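Side-chain contacts in 3-hydroxyacyl-CoA dehydrogenase (Archaeoglobus fulgidus, PDB 1ZEJ), which probably acts as an NAD(+)-dependent dehydrogenase of the 3-hydroxyacyl-CoA dehydrogenase family, perhaps with L-gulonate as substrate: residues I224-A229 / P248-E253; K14-G19 / T66-V71. All blocks are in the same frame, centred on the assembly; numbering follows the deposited sequence.

In the fold
Contact 2 comes first along the chain and is complete before contact 1 begins. It lies in the N-terminal NAD-binding region, where it joins strand 14-18, an inner strand of the large mixed sheet, to the loop between strands 62-65 and 76-79. Contact 1 belongs to the helical C-terminal region and pairs the starts of helices 226-240 and 249-256. The two lie on opposite sides of the chain's centre, with their own centres about 50 Å apart and their nearest atoms about 37 Å apart, and share no helix or strand. They thus represent the two parts of the family's architecture: a Rossmann-type nucleotide-binding domain and a helical domain whose packing here extends to the second subunit.

Contact 1: I224-A229 / P248-E253; sequences IGLDVA and PEWLQE
L226 and L251 meet through one methyl group, CD1 of L251, which is set against the middle of the other leucine, 3.6 Å from L226 CG. The two side chains cross obliquely, and this methyl also lies 3.9 Å from L226 CB, touching the stem of the side chain as well as its branch point. L251 already directs its CB at the first helix, and CG anti to the backbone N (chi1 -161°) places CD1 there. Its second methyl, CD2, diverges to the backbone of that helix, 4.1 Å from L226 O and close to the carbonyl carbon of A229. W250 joins more loosely. L226 CD2 approaches the rim of the indole near the ring plane, 4.4 Å from W250 CZ3, while P248 CG lies 3.7 Å above one face of the indole and L251 CB above the same face, both displaced toward the rim. The contact is apolar helix-to-helix packing in the family's helical C-terminal domain, between the first turns of helices 226-240 and 249-256, with no hydrogen bond between the segments. L221 of the preceding helix 197-224 touches L226, A229 and W250, whereas Y230 packs on L251. At the break between helices 197-224 and 226-240 stands G225, the N-cap of the second; its positive phi would bring a CB against the carbonyl O of I224. The first turn is closed by A229 N, 2.9 Å from G225 O. D227 forms a salt bridge with K263, and S188 of the second subunit packs on P248 and W250.

Contact 2: K14-G19 / T66-V71; sequences KVFVIG and TTLEKV
V71 lays its CG2 methyl over the centre of the F16 ring, 3.4 Å from the centroid and 4° off the ring normal, a CH-pi contact. Around the ring, the carbonyl O of T67 lies at the edge in the ring plane, 3.6 Å from F16 CZ. The L68 side chain crosses that of F16 at about a right angle and brings CD2 obliquely to the ring, 3.8 Å from F16 CE1. K70 contributes mainly backbone, its C 4.0 Å from F16 CD2, with CB a looser touch. The CB of F16 points toward the loop, and with CG anti to the backbone N (chi1 -157°) the ring lies under V71 CG2. An alanine at F16 is likely to leave the V71 methyl and the L68 side chain without their aromatic partner, opening a gap between strand and loop. The loop is held in shape by bonds of its own: a type I beta turn runs from L68 to V71, closed by V71 N to L68 O at 3.0 Å, and T67 OG1 donates to the syn side of E69 OE1 at 2.7 Å. Further out, K70 NZ pairs with E63 in a salt bridge and T66 O accepts a hydrogen bond from Q40 NE2, tying the loop to neighbouring strands. Strand 14-18 leads into G19, which begins the GxGxxG motif of the Rossmann-type fold and is predicted to bind NAD(+). F16 touches V38 and Q40 of strand 36-40 and bonds through its backbone to I76 and M78 of strand 76-79, while L68 packs on E94 and V71 on V95, both of helix 85-96.

Contact 1: I224-A229 / P248-E253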
# COMPACT_ATOMS: atom_id res chain seq x y z
N ILE A 224 4.28 -8.81 12.36
CA ILE A 224 3.51 -10.03 12.11
C ILE A 224 4.28 -11.22 12.66
O ILE A 224 3.73 -12.06 13.38
CB ILE A 224 3.18 -10.21 10.59
CG1 ILE A 224 1.99 -9.33 10.20
CG2 ILE A 224 2.86 -11.68 10.22
CD1 ILE A 224 1.93 -9.02 8.73
N GLY A 225 5.59 -11.28 12.35
CA GLY A 225 6.42 -12.41 12.71
C GLY A 225 6.79 -13.13 11.43
O GLY A 225 5.91 -13.51 10.66
N LEU A 226 8.09 -13.23 11.16
CA LEU A 226 8.56 -13.86 9.94
C LEU A 226 8.23 -15.35 9.92
O LEU A 226 7.88 -15.86 8.87
CB LEU A 226 10.06 -13.66 9.76
CG LEU A 226 10.51 -12.43 8.99
CD1 LEU A 226 9.86 -11.15 9.48
CD2 LEU A 226 12.06 -12.33 8.99
N ASP A 227 8.38 -16.03 11.07
CA ASP A 227 7.94 -17.42 11.24
C ASP A 227 6.42 -17.58 10.96
O ASP A 227 5.99 -18.47 10.21
CB ASP A 227 8.34 -17.96 12.62
CG ASP A 227 7.88 -17.07 13.78
OD1 ASP A 227 7.48 -15.89 13.59
OD2 ASP A 227 7.89 -17.56 14.90
N VAL A 228 5.62 -16.69 11.55
CA VAL A 228 4.19 -16.68 11.35
C VAL A 228 3.88 -16.54 9.87
O VAL A 228 3.09 -17.32 9.32
CB VAL A 228 3.51 -15.53 12.16
CG1 VAL A 228 2.10 -15.30 11.69
CG2 VAL A 228 3.54 -15.86 13.63
N ALA A 229 4.53 -15.58 9.23
CA ALA A 229 4.30 -15.32 7.82
C ALA A 229 4.71 -16.47 6.92
O ALA A 229 3.99 -16.80 5.99
CB ALA A 229 5.00 -14.02 7.39
N PRO A 248 8.85 -17.31 0.26
CA PRO A 248 10.15 -16.92 -0.27
C PRO A 248 11.33 -17.57 0.43
O PRO A 248 11.29 -17.79 1.64
CB PRO A 248 10.17 -15.41 -0.05
CG PRO A 248 9.24 -15.14 1.03
CD PRO A 248 8.18 -16.19 0.95
N GLU A 249 12.36 -17.87 -0.34
CA GLU A 249 13.63 -18.39 0.15
C GLU A 249 14.36 -17.51 1.18
O GLU A 249 14.91 -18.02 2.15
CB GLU A 249 14.56 -18.62 -1.05
CG GLU A 249 15.93 -19.18 -0.70
CD GLU A 249 16.81 -19.32 -1.92
OE1 GLU A 249 17.04 -18.30 -2.60
OE2 GLU A 249 17.29 -20.46 -2.18
N TRP A 250 14.37 -16.19 0.95
CA TRP A 250 15.04 -15.26 1.88
C TRP A 250 14.44 -15.38 3.29
O TRP A 250 15.14 -15.22 4.29
CB TRP A 250 14.97 -13.79 1.38
CG TRP A 250 13.63 -13.13 1.35
CD1 TRP A 250 12.85 -12.92 0.26
CD2 TRP A 250 12.92 -12.54 2.46
NE1 TRP A 250 11.70 -12.26 0.61
CE2 TRP A 250 11.71 -12.02 1.95
CE3 TRP A 250 13.18 -12.43 3.84
CZ2 TRP A 250 10.76 -11.39 2.75
CZ3 TRP A 250 12.22 -11.82 4.65
CH2 TRP A 250 11.02 -11.29 4.10
N LEU A 251 13.15 -15.69 3.33
CA LEU A 251 12.42 -15.81 4.58
C LEU A 251 12.86 -17.04 5.34
O LEU A 251 12.95 -17.03 6.57
CB LEU A 251 10.92 -15.89 4.27
CG LEU A 251 9.91 -15.60 5.37
CD1 LEU A 251 10.11 -14.22 5.93
CD2 LEU A 251 8.47 -15.70 4.83
N GLN A 252 13.18 -18.11 4.62
CA GLN A 252 13.54 -19.36 5.26
C GLN A 252 14.92 -19.31 5.93
O GLN A 252 15.12 -19.89 6.98
CB GLN A 252 13.37 -20.54 4.29
CG GLN A 252 14.57 -20.94 3.45
CD GLN A 252 14.19 -21.85 2.28
OE1 GLN A 252 13.11 -21.69 1.68
NE2 GLN A 252 15.05 -22.81 1.96
N GLU A 253 15.84 -18.54 5.34
CA GLU A 253 17.15 -18.32 5.95
C GLU A 253 17.02 -17.55 7.27
O GLU A 253 17.73 -17.82 8.22
CB GLU A 253 18.07 -17.54 4.98

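Contact 2: K14-G19 / T66-V71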
# COMPACT_ATOMS: atom_id res chain seq x y z
N LYS A 14 23.13 25.08 -11.74
CA LYS A 14 22.16 25.51 -12.76
C LYS A 14 21.68 24.26 -13.51
O LYS A 14 22.47 23.42 -13.94
CB LYS A 14 22.78 26.54 -13.70
CG LYS A 14 21.76 27.24 -14.65
CD LYS A 14 22.50 28.18 -15.68
N VAL A 15 20.37 24.10 -13.57
CA VAL A 15 19.76 22.90 -14.05
C VAL A 15 18.95 23.27 -15.24
O VAL A 15 18.18 24.21 -15.21
CB VAL A 15 18.85 22.24 -12.98
CG1 VAL A 15 18.17 21.06 -13.53
CG2 VAL A 15 19.73 21.89 -11.72
N PHE A 16 19.13 22.51 -16.32
CA PHE A 16 18.35 22.73 -17.55
C PHE A 16 17.20 21.77 -17.55
O PHE A 16 17.43 20.56 -17.44
CB PHE A 16 19.20 22.46 -18.80
CG PHE A 16 18.70 23.16 -20.06
CD1 PHE A 16 17.83 22.52 -20.93
CD2 PHE A 16 19.20 24.41 -20.41
CE1 PHE A 16 17.38 23.16 -22.08
CE2 PHE A 16 18.76 25.06 -21.56
CZ PHE A 16 17.82 24.44 -22.38
N VAL A 17 15.99 22.29 -17.70
CA VAL A 17 14.78 21.46 -17.75
C VAL A 17 14.10 21.60 -19.11
O VAL A 17 13.74 22.71 -19.53
CB VAL A 17 13.77 21.83 -16.61
CG1 VAL A 17 12.53 20.87 -16.62
CG2 VAL A 17 14.44 21.80 -15.25
N ILE A 18 13.97 20.48 -19.80
CA ILE A 18 13.38 20.44 -21.13
C ILE A 18 11.93 19.99 -21.08
O ILE A 18 11.64 18.83 -20.73
CB ILE A 18 14.17 19.48 -22.07
CG1 ILE A 18 15.65 19.82 -22.05
CG2 ILE A 18 13.60 19.51 -23.51
CD1 ILE A 18 16.54 18.77 -22.61
N GLY A 19 11.02 20.92 -21.41
CA GLY A 19 9.60 20.60 -21.48
C GLY A 19 8.88 21.40 -20.42
O GLY A 19 9.19 21.26 -19.24
N THR A 66 13.32 29.22 -25.55
CA THR A 66 13.00 28.22 -26.56
C THR A 66 14.22 27.55 -27.14
O THR A 66 14.06 26.61 -27.93
CB THR A 66 12.23 28.85 -27.73
OG1 THR A 66 12.96 29.98 -28.24
CG2 THR A 66 10.86 29.34 -27.27
N THR A 67 15.43 27.98 -26.75
CA THR A 67 16.66 27.46 -27.33
C THR A 67 17.58 26.77 -26.30
O THR A 67 17.32 26.77 -25.08
CB THR A 67 17.39 28.61 -28.10
OG1 THR A 67 17.53 29.74 -27.24
CG2 THR A 67 16.57 29.01 -29.31
N LEU A 68 18.69 26.21 -26.80
CA LEU A 68 19.53 25.30 -26.03
C LEU A 68 20.90 25.86 -25.69
O LEU A 68 21.76 25.10 -25.18
CB LEU A 68 19.72 24.02 -26.83
CG LEU A 68 18.45 23.19 -27.10
CD1 LEU A 68 18.88 21.93 -27.85
CD2 LEU A 68 17.64 22.85 -25.85
N GLU A 69 21.11 27.14 -25.92
CA GLU A 69 22.45 27.69 -25.73
C GLU A 69 22.94 27.63 -24.29
O GLU A 69 24.14 27.60 -24.06
CB GLU A 69 22.61 29.06 -26.29
CG GLU A 69 22.08 30.27 -25.52
CD GLU A 69 20.60 30.43 -25.62
OE1 GLU A 69 19.94 29.52 -26.15
OE2 GLU A 69 20.09 31.48 -25.14
N LYS A 70 22.02 27.62 -23.33
CA LYS A 70 22.42 27.59 -21.91
C LYS A 70 22.70 26.15 -21.41
O LYS A 70 23.24 25.98 -20.29
CB LYS A 70 21.38 28.28 -21.02
CG LYS A 70 21.06 29.74 -21.31
CD LYS A 70 22.17 30.63 -20.92
CE LYS A 70 21.87 32.14 -21.14
NZ LYS A 70 21.13 32.79 -20.02
N VAL A 71 22.42 25.14 -22.23
CA VAL A 71 22.67 23.73 -21.84
C VAL A 71 24.14 23.51 -21.42
O VAL A 71 24.42 22.87 -20.43
CB VAL A 71 22.35 22.72 -22.99
CG1 VAL A 71 22.97 21.34 -22.74
CG2 VAL A 71 20.86 22.60 -23.12